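Local structure of 2-(3-amino-3-carboxypropyl)histidine synthase (Pyrococcus horikoshii, 3LZD) at residues R68-L73 with I111-S116; F128-A133 with I190-Q195; A161-Q166 with D236-A241. The protein catalyses the first step of diphthamide biosynthesis, using a [4Fe-4S] cluster to transfer the 3-amino-3-carboxypropyl group of S-adenosylmethionine to a histidine of elongation factor 2. One frame throughout, in Å; residues are numbered along the deposited sequence.

Interaction 1. Residues R68-L73 with I111-S116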
loop_
_atom_site.group_PDB
_atom_site.type_symbol
_atom_site.label_atom_id
_atom_site.label_comp_id
_atom_site.label_asym_id
_atom_site.label_seq_id
_atom_site.Cartn_x
_atom_site.Cartn_y
_atom_site.Cartn_z
ATOM N N ARG A 68 -13.923 13.768 5.985
ATOM C CA ARG A 68 -15.076 13.966 6.852
ATOM C C ARG A 68 -16.374 13.828 6.038
ATOM O O ARG A 68 -17.391 13.345 6.552
ATOM C CB ARG A 68 -14.974 15.342 7.530
ATOM C CG ARG A 68 -16.194 15.778 8.323
ATOM C CD ARG A 68 -16.082 15.432 9.809
ATOM N NE ARG A 68 -17.376 15.505 10.489
ATOM C CZ ARG A 68 -17.533 15.827 11.771
ATOM N NH1 ARG A 68 -18.749 15.865 12.307
ATOM N NH2 ARG A 68 -16.475 16.132 12.518
ATOM N N GLU A 69 -16.343 14.235 4.770
ATOM C CA GLU A 69 -17.523 14.134 3.916
ATOM C C GLU A 69 -17.838 12.657 3.653
ATOM O O GLU A 69 -18.998 12.273 3.524
ATOM C CB GLU A 69 -17.296 14.836 2.563
ATOM C CG GLU A 69 -17.385 16.362 2.588
ATOM C CD GLU A 69 -16.162 17.027 3.227
ATOM O OE1 GLU A 69 -15.203 16.313 3.626
ATOM O OE2 GLU A 69 -16.160 18.277 3.320
ATOM N N ALA A 70 -16.794 11.844 3.547
ATOM C CA ALA A 70 -16.963 10.418 3.318
ATOM C C ALA A 70 -17.756 9.794 4.472
ATOM O O ALA A 70 -18.702 9.042 4.233
ATOM C CB ALA A 70 -15.599 9.732 3.182
ATOM N N GLU A 71 -17.381 10.109 5.710
ATOM C CA GLU A 71 -18.076 9.555 6.880
ATOM C C GLU A 71 -19.521 10.055 7.052
ATOM O O GLU A 71 -20.378 9.312 7.541
ATOM C CB GLU A 71 -17.266 9.814 8.165
ATOM C CG GLU A 71 -17.896 9.261 9.474
ATOM C CD GLU A 71 -18.481 7.844 9.331
ATOM O OE1 GLU A 71 -17.873 7.002 8.637
ATOM O OE2 GLU A 71 -19.544 7.564 9.927
ATOM N N GLU A 72 -19.795 11.298 6.656
ATOM C CA GLU A 72 -21.150 11.848 6.760
ATOM C C GLU A 72 -22.040 11.149 5.725
ATOM O O GLU A 72 -23.205 10.833 5.988
ATOM C CB GLU A 72 -21.147 13.358 6.491
ATOM N N LEU A 73 -21.485 10.916 4.540
ATOM C CA LEU A 73 -22.228 10.242 3.493
ATOM C C LEU A 73 -22.547 8.811 3.935
ATOM O O LEU A 73 -23.646 8.315 3.688
ATOM C CB LEU A 73 -21.424 10.222 2.199
ATOM C CG LEU A 73 -21.988 9.344 1.083
ATOM C CD1 LEU A 73 -23.410 9.786 0.726
ATOM C CD2 LEU A 73 -21.075 9.429 -0.120
ATOM N N ILE A 111 -18.211 3.816 -4.170
ATOM C CA ILE A 111 -18.475 5.238 -4.339
ATOM C C ILE A 111 -17.086 5.869 -4.361
ATOM O O ILE A 111 -16.308 5.696 -3.429
ATOM C CB ILE A 111 -19.290 5.839 -3.177
ATOM C CG1 ILE A 111 -20.674 5.195 -3.126
ATOM C CG2 ILE A 111 -19.462 7.353 -3.390
ATOM C CD1 ILE A 111 -21.565 5.761 -2.021
ATOM N N HIS A 112 -16.769 6.575 -5.440
ATOM C CA HIS A 112 -15.456 7.201 -5.577
ATOM C C HIS A 112 -15.605 8.717 -5.447
ATOM O O HIS A 112 -16.041 9.389 -6.386
ATOM C CB HIS A 112 -14.860 6.844 -6.936
ATOM C CG HIS A 112 -13.476 7.373 -7.140
ATOM N ND1 HIS A 112 -12.348 6.645 -6.831
ATOM C CD2 HIS A 112 -13.038 8.575 -7.584
ATOM C CE1 HIS A 112 -11.274 7.374 -7.076
ATOM N NE2 HIS A 112 -11.666 8.551 -7.533
ATOM N N LEU A 113 -15.251 9.261 -4.291
ATOM C CA LEU A 113 -15.410 10.702 -4.093
ATOM C C LEU A 113 -14.255 11.541 -4.601
ATOM O O LEU A 113 -13.104 11.095 -4.607
ATOM C CB LEU A 113 -15.591 11.022 -2.609
ATOM C CG LEU A 113 -16.767 10.385 -1.867
ATOM C CD1 LEU A 113 -16.731 10.855 -0.414
ATOM C CD2 LEU A 113 -18.082 10.782 -2.523
ATOM N N GLY A 114 -14.581 12.757 -5.032
ATOM C CA GLY A 114 -13.570 13.708 -5.459
ATOM C C GLY A 114 -13.010 13.700 -6.860
ATOM O O GLY A 114 -12.318 14.644 -7.238
ATOM N N HIS A 115 -13.292 12.671 -7.642
ATOM C CA HIS A 115 -12.757 12.626 -8.995
ATOM C C HIS A 115 -13.802 12.094 -9.950
ATOM O O HIS A 115 -14.701 11.352 -9.548
ATOM C CB HIS A 115 -11.522 11.714 -9.061
ATOM C CG HIS A 115 -10.513 11.978 -7.988
ATOM N ND1 HIS A 115 -10.211 11.054 -7.010
ATOM C CD2 HIS A 115 -9.755 13.068 -7.723
ATOM C CE1 HIS A 115 -9.314 11.567 -6.186
ATOM N NE2 HIS A 115 -9.021 12.788 -6.596
ATOM N N SER A 116 -13.666 12.466 -11.219
ATOM C CA SER A 116 -14.571 12.001 -12.256
ATOM C C SER A 116 -13.948 10.760 -12.895
ATOM O O SER A 116 -12.757 10.482 -12.736
ATOM C CB SER A 116 -14.780 13.081 -13.312
ATOM O OG SER A 116 -13.535 13.533 -13.817
#
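L113 meets helix 67-78 with both of its methyls. CD1 reaches the helix backbone itself, 3.8 Å from A70 CA, and lies beside the A70 methyl as well; a side chain this small probably lets the leucine come so near. The other branch, CD2, sits 4.1 Å from L73 CD2, where the two leucines cross at a slant. L73 uses that same CD2 methyl a second time, tip to tip with I111 CD1 at 4.2 Å, so one methyl of the helix is shared between two residues of the strand. The L73 methyl is placed there by its first torsion: with CG anti to the backbone N (chi1 170°), the isobutyl end is carried from the helix toward the strand.

Further out, I60 on the neighbouring strand 57-61 touches L73, I111 and L113, while V129 of strand 126-130 touches I111 and L113, and I46 and L50 of helix 43-52 cover I111. H112 points to the other side of the sheet, where its NE2 and H115 ND1 are 2.9 Å apart in a hydrogen bond and its ND1 is bonded to Q61. The axes of segments 68-73 and 111-114 approach to 10.1 Å, with their directions 141° apart. This is the apolar layer between a helix and the sheet of an alpha/beta fold; helix 67-78 connects the adjacent parallel strands 57-61 and 83-87, a beta-alpha-beta unit.

Interaction 2. Residues F128-A133 with I190-Q195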
loop_
_atom_site.group_PDB
_atom_site.type_symbol
_atom_site.label_atom_id
_atom_site.label_comp_id
_atom_site.label_asym_id
_atom_site.label_seq_id
_atom_site.Cartn_x
_atom_site.Cartn_y
_atom_site.Cartn_z
ATOM N N PHE A 128 -19.010 7.882 -9.364
ATOM C CA PHE A 128 -17.948 8.896 -9.248
ATOM C C PHE A 128 -18.614 10.204 -8.866
ATOM O O PHE A 128 -19.579 10.610 -9.505
ATOM C CB PHE A 128 -17.212 9.080 -10.571
ATOM C CG PHE A 128 -16.382 7.905 -10.955
ATOM C CD1 PHE A 128 -16.955 6.807 -11.583
ATOM C CD2 PHE A 128 -15.031 7.856 -10.614
ATOM C CE1 PHE A 128 -16.193 5.669 -11.864
ATOM C CE2 PHE A 128 -14.268 6.725 -10.888
ATOM C CZ PHE A 128 -14.853 5.634 -11.513
ATOM N N VAL A 129 -18.103 10.851 -7.826
ATOM C CA VAL A 129 -18.666 12.105 -7.326
ATOM C C VAL A 129 -17.621 13.227 -7.413
ATOM O O VAL A 129 -16.984 13.570 -6.427
ATOM C CB VAL A 129 -19.112 11.962 -5.857
ATOM C CG1 VAL A 129 -19.875 13.212 -5.421
ATOM C CG2 VAL A 129 -19.991 10.696 -5.683
ATOM N N PRO A 130 -17.439 13.803 -8.608
ATOM C CA PRO A 130 -16.479 14.884 -8.859
ATOM C C PRO A 130 -16.657 16.094 -7.930
ATOM O O PRO A 130 -17.773 16.457 -7.550
ATOM C CB PRO A 130 -16.744 15.263 -10.320
ATOM C CG PRO A 130 -17.358 14.045 -10.910
ATOM C CD PRO A 130 -18.242 13.517 -9.810
ATOM N N ALA A 131 -15.543 16.727 -7.584
ATOM C CA ALA A 131 -15.563 17.907 -6.731
ATOM C C ALA A 131 -15.460 19.140 -7.629
ATOM O O ALA A 131 -14.573 19.233 -8.474
ATOM C CB ALA A 131 -14.386 17.868 -5.760
ATOM N N PHE A 132 -16.370 20.083 -7.438
ATOM C CA PHE A 132 -16.374 21.307 -8.226
ATOM C C PHE A 132 -16.203 22.502 -7.305
ATOM O O PHE A 132 -16.985 22.687 -6.373
ATOM C CB PHE A 132 -17.686 21.438 -9.014
ATOM C CG PHE A 132 -17.895 20.338 -10.015
ATOM C CD1 PHE A 132 -18.743 19.280 -9.738
ATOM C CD2 PHE A 132 -17.185 20.329 -11.211
ATOM C CE1 PHE A 132 -18.878 18.228 -10.635
ATOM C CE2 PHE A 132 -17.315 19.283 -12.112
ATOM C CZ PHE A 132 -18.161 18.229 -11.826
ATOM N N ALA A 133 -15.170 23.302 -7.557
ATOM C CA ALA A 133 -14.912 24.493 -6.749
ATOM C C ALA A 133 -15.894 25.571 -7.172
ATOM O O ALA A 133 -16.196 25.724 -8.354
ATOM C CB ALA A 133 -13.482 24.975 -6.958
ATOM N N ILE A 190 -9.193 11.438 -19.971
ATOM C CA ILE A 190 -9.829 12.716 -19.608
ATOM C C ILE A 190 -11.355 12.564 -19.528
ATOM O O ILE A 190 -11.940 11.750 -20.246
ATOM C CB ILE A 190 -9.447 13.806 -20.658
ATOM C CG1 ILE A 190 -7.918 14.015 -20.654
ATOM C CG2 ILE A 190 -10.195 15.112 -20.389
ATOM C CD1 ILE A 190 -7.337 14.415 -19.278
ATOM N N SER A 191 -11.992 13.349 -18.661
ATOM C CA SER A 191 -13.447 13.300 -18.462
ATOM C C SER A 191 -14.257 14.363 -19.221
ATOM O O SER A 191 -15.407 14.112 -19.618
ATOM C CB SER A 191 -13.776 13.422 -16.964
ATOM O OG SER A 191 -13.015 12.496 -16.193
ATOM N N TRP A 192 -13.674 15.546 -19.406
ATOM C CA TRP A 192 -14.369 16.633 -20.084
ATOM C C TRP A 192 -13.412 17.421 -20.977
ATOM O O TRP A 192 -12.233 17.524 -20.676
ATOM C CB TRP A 192 -14.934 17.637 -19.073
ATOM C CG TRP A 192 -15.766 17.099 -17.973
ATOM C CD1 TRP A 192 -17.100 16.791 -18.015
ATOM C CD2 TRP A 192 -15.342 16.866 -16.627
ATOM N NE1 TRP A 192 -17.531 16.384 -16.767
ATOM C CE2 TRP A 192 -16.469 16.422 -15.901
ATOM C CE3 TRP A 192 -14.116 16.995 -15.962
ATOM C CZ2 TRP A 192 -16.407 16.107 -14.543
ATOM C CZ3 TRP A 192 -14.055 16.685 -14.612
ATOM C CH2 TRP A 192 -15.198 16.246 -13.918
ATOM N N PRO A 193 -13.917 18.006 -22.081
ATOM C CA PRO A 193 -13.041 18.789 -22.964
ATOM C C PRO A 193 -12.404 19.932 -22.128
ATOM O O PRO A 193 -13.072 20.529 -21.270
ATOM C CB PRO A 193 -14.005 19.331 -24.021
ATOM C CG PRO A 193 -15.138 18.291 -24.033
ATOM C CD PRO A 193 -15.311 18.000 -22.566
ATOM N N GLY A 194 -11.122 20.207 -22.355
ATOM C CA GLY A 194 -10.451 21.268 -21.620
ATOM C C GLY A 194 -9.793 20.886 -20.302
ATOM O O GLY A 194 -9.046 21.691 -19.729
ATOM N N GLN A 195 -10.056 19.673 -19.810
ATOM C CA GLN A 195 -9.459 19.219 -18.560
ATOM C C GLN A 195 -8.062 18.614 -18.702
ATOM O O GLN A 195 -7.816 17.756 -19.548
ATOM C CB GLN A 195 -10.371 18.185 -17.899
ATOM C CG GLN A 195 -9.783 17.531 -16.634
ATOM C CD GLN A 195 -10.405 16.165 -16.341
ATOM O OE1 GLN A 195 -11.198 15.637 -17.138
ATOM N NE2 GLN A 195 -10.043 15.584 -15.210
#
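The W192 indole offers its six-membered ring to the other segment: P130 CB comes to its edge, near the ring plane, 4.0 Å from CH2, and F132 approaches obliquely. On the F132 side, the phenyl is met at its rim, with W192 CZ2 close to the phenyl plane and 3.9 Å from F132 CZ. The planes stand at 59°, and the centroids of the phenyl and the six-membered ring are 5.8 Å apart. One face of the indole carries S191 CB near its rim, F370 stacks on the ring, and NE1 is bonded to the carbonyl of P369. The two side chains arrive from opposite directions; F132 CG lies beside its backbone N (chi1 -63°), and the ring end reaches W192 from there.

Cutting F132 back to an alanine is likely to leave the CZ2-CH2 rim of W192 without the phenyl against it and to open a gap beside I164 and H165, which also touch this ring.

Behind W192 the loop is folded on itself. Q195 OE1 accepts from S191 N at 2.9 Å and, weakly, from W192 N, while Q195 N bonds back to W192 O, closing a type II beta turn with G194 at its third position. The contact thus packs the loop between strands 180-182 and 210-214 of one alpha/beta sheet on the end of strand 126-130 of another.

Interaction 3. Residues A161-Q166 with D236-A241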
loop_
_atom_site.group_PDB
_atom_site.type_symbol
_atom_site.label_atom_id
_atom_site.label_comp_id
_atom_site.label_asym_id
_atom_site.label_seq_id
_atom_site.Cartn_x
_atom_site.Cartn_y
_atom_site.Cartn_z
ATOM N N ALA A 161 -9.971 19.673 -13.169
ATOM C CA ALA A 161 -11.315 19.178 -12.867
ATOM C C ALA A 161 -12.183 20.094 -12.022
ATOM O O ALA A 161 -13.342 20.321 -12.335
ATOM C CB ALA A 161 -11.202 17.797 -12.182
ATOM N N GLN A 162 -11.621 20.636 -10.953
ATOM C CA GLN A 162 -12.381 21.492 -10.044
ATOM C C GLN A 162 -12.932 22.798 -10.616
ATOM O O GLN A 162 -13.844 23.394 -10.019
ATOM C CB GLN A 162 -11.541 21.799 -8.800
ATOM C CG GLN A 162 -10.350 22.686 -9.076
ATOM C CD GLN A 162 -9.506 22.905 -7.840
ATOM O OE1 GLN A 162 -10.012 23.300 -6.792
ATOM N NE2 GLN A 162 -8.210 22.656 -7.959
ATOM N N HIS A 163 -12.393 23.253 -11.748
ATOM C CA HIS A 163 -12.887 24.489 -12.364
ATOM C C HIS A 163 -13.498 24.235 -13.739
ATOM O O HIS A 163 -13.834 25.183 -14.460
ATOM C CB HIS A 163 -11.745 25.505 -12.517
ATOM C CG HIS A 163 -11.070 25.849 -11.228
ATOM N ND1 HIS A 163 -11.760 26.318 -10.132
ATOM C CD2 HIS A 163 -9.776 25.760 -10.850
ATOM C CE1 HIS A 163 -10.917 26.497 -9.131
ATOM N NE2 HIS A 163 -9.707 26.165 -9.541
ATOM N N ILE A 164 -13.655 22.959 -14.092
ATOM C CA ILE A 164 -14.168 22.570 -15.407
ATOM C C ILE A 164 -15.549 23.117 -15.763
ATOM O O ILE A 164 -15.806 23.451 -16.917
ATOM C CB ILE A 164 -14.143 21.006 -15.565
ATOM C CG1 ILE A 164 -14.216 20.619 -17.045
ATOM C CG2 ILE A 164 -15.273 20.373 -14.792
ATOM C CD1 ILE A 164 -12.944 20.933 -17.835
ATOM N N HIS A 165 -16.430 23.227 -14.777
ATOM C CA HIS A 165 -17.764 23.753 -15.021
ATOM C C HIS A 165 -17.672 25.226 -15.379
ATOM O O HIS A 165 -18.602 25.779 -15.934
ATOM C CB HIS A 165 -18.644 23.591 -13.779
ATOM C CG HIS A 165 -18.058 24.205 -12.544
ATOM N ND1 HIS A 165 -16.831 23.830 -12.041
ATOM C CD2 HIS A 165 -18.523 25.173 -11.718
ATOM C CE1 HIS A 165 -16.565 24.537 -10.956
ATOM N NE2 HIS A 165 -17.576 25.361 -10.739
ATOM N N GLN A 166 -16.542 25.855 -15.066
ATOM C CA GLN A 166 -16.359 27.273 -15.363
ATOM C C GLN A 166 -15.785 27.552 -16.754
ATOM O O GLN A 166 -15.702 28.705 -17.172
ATOM C CB GLN A 166 -15.450 27.909 -14.307
ATOM C CG GLN A 166 -16.071 28.048 -12.921
ATOM C CD GLN A 166 -16.884 29.314 -12.759
ATOM O OE1 GLN A 166 -16.474 30.393 -13.202
ATOM N NE2 GLN A 166 -18.030 29.200 -12.100
ATOM N N ASP A 236 -4.419 32.261 -11.696
ATOM C CA ASP A 236 -5.024 31.734 -10.473
ATOM C C ASP A 236 -6.358 32.462 -10.276
ATOM O O ASP A 236 -6.393 33.682 -10.150
ATOM C CB ASP A 236 -4.073 31.988 -9.295
ATOM C CG ASP A 236 -4.605 31.456 -7.960
ATOM O OD1 ASP A 236 -3.809 30.822 -7.237
ATOM O OD2 ASP A 236 -5.790 31.687 -7.621
ATOM N N PRO A 237 -7.475 31.715 -10.251
ATOM C CA PRO A 237 -8.796 32.326 -10.077
ATOM C C PRO A 237 -9.063 32.953 -8.709
ATOM O O PRO A 237 -9.941 33.793 -8.571
ATOM C CB PRO A 237 -9.749 31.174 -10.392
ATOM C CG PRO A 237 -8.986 29.977 -9.865
ATOM C CD PRO A 237 -7.576 30.246 -10.356
ATOM N N TYR A 238 -8.304 32.551 -7.703
ATOM C CA TYR A 238 -8.485 33.098 -6.369
ATOM C C TYR A 238 -7.697 34.384 -6.126
ATOM O O TYR A 238 -8.245 35.370 -5.647
ATOM C CB TYR A 238 -8.094 32.069 -5.309
ATOM C CG TYR A 238 -8.927 30.813 -5.321
ATOM C CD1 TYR A 238 -8.565 29.715 -6.108
ATOM C CD2 TYR A 238 -10.066 30.710 -4.528
ATOM C CE1 TYR A 238 -9.319 28.547 -6.095
ATOM C CE2 TYR A 238 -10.825 29.556 -4.504
ATOM C CZ TYR A 238 -10.448 28.479 -5.290
ATOM O OH TYR A 238 -11.217 27.344 -5.288
ATOM N N THR A 239 -6.410 34.367 -6.450
ATOM C CA THR A 239 -5.549 35.530 -6.249
ATOM C C THR A 239 -5.514 36.478 -7.447
ATOM O O THR A 239 -5.103 37.632 -7.313
ATOM C CB THR A 239 -4.118 35.095 -5.988
ATOM O OG1 THR A 239 -3.658 34.324 -7.100
ATOM C CG2 THR A 239 -4.036 34.252 -4.730
ATOM N N LYS A 240 -5.935 35.981 -8.609
ATOM C CA LYS A 240 -5.936 36.751 -9.843
ATOM C C LYS A 240 -4.502 36.985 -10.299
ATOM O O LYS A 240 -4.247 37.794 -11.184
ATOM C CB LYS A 240 -6.639 38.093 -9.649
ATOM C CG LYS A 240 -8.122 37.980 -9.311
ATOM C CD LYS A 240 -8.725 39.336 -8.985
ATOM C CE LYS A 240 -10.174 39.196 -8.540
ATOM N NZ LYS A 240 -10.732 40.460 -7.979
ATOM N N ALA A 241 -3.562 36.285 -9.685
ATOM C CA ALA A 241 -2.162 36.441 -10.068
ATOM C C ALA A 241 -1.912 35.680 -11.357
ATOM O O ALA A 241 -2.544 34.643 -11.599
ATOM C CB ALA A 241 -1.255 35.908 -8.977
HETATM O O HOH W 1 -9.845 25.123 -4.819
#
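D236 OD2 is gripped by two backbone N-H groups of its own loop. Y238 N lies 2.7 Å from it, nearly in line with the C-O bond, whereas T239 N, at 3.0 Å from the same OD2, comes from well above the carboxylate plane. The first bond makes an Asx turn, and the two together an Asx motif; K240 N bonds to D236 O, and T239 OG1 adds an ST turn by accepting from A241 N. These bonds are likely to hold the loop in the shape that sets P237 and Y238 against H163.

The imidazole of H163 is the centre of the contact, sandwiched between two aliphatic carbons. P237 CG stands over one face in a CH-pi contact, 4.2 Å from the ring centroid and 26° off its normal, while the aliphatic CG of Q162 covers the opposite face, 3.5 Å above the ring plane. At the edge, in the plane, Y238 OH comes 3.9 Å from H163 CE1, a packing distance. With H163 CG anti to its carbonyl carbon (chi1 -58°), the imidazole extends from the chain to meet the proline, the two side chains crossing at about a right angle.

A water ties the outer side together, 2.7 Å from both Q162 OE1, to which it donates, and Y238 OH. Q162 and Y238 are exposed to solvent, whereas H163 and P237 are buried, A133 and V135 also packing against the histidine. Here the loops that leave the C-terminal ends of strands 154-159 and 231-235, two parallel strands with 210-214 between them, meet at that end of an alpha/beta sheet.

Interactions 1, 2 and 3 lie in a chain of neighbours. The centres of 1 and 2 are 15 Å apart, those of 2 and 3 are 13 Å apart, and those of 1 and 3, which do not touch, are 22 Å apart. Strands 109-114 and 126-130, successive in sequence and adjacent in one mixed sheet, join the first two, together with a hydrogen bond between S116 OG and S191 OG. Where interactions 2 and 3 touch, A133 N bonds to Q162 O. Interaction 1 closes before the others begin, while the segments of 2 and 3, alternating along the chain, connect the first sheet with the loops of the second.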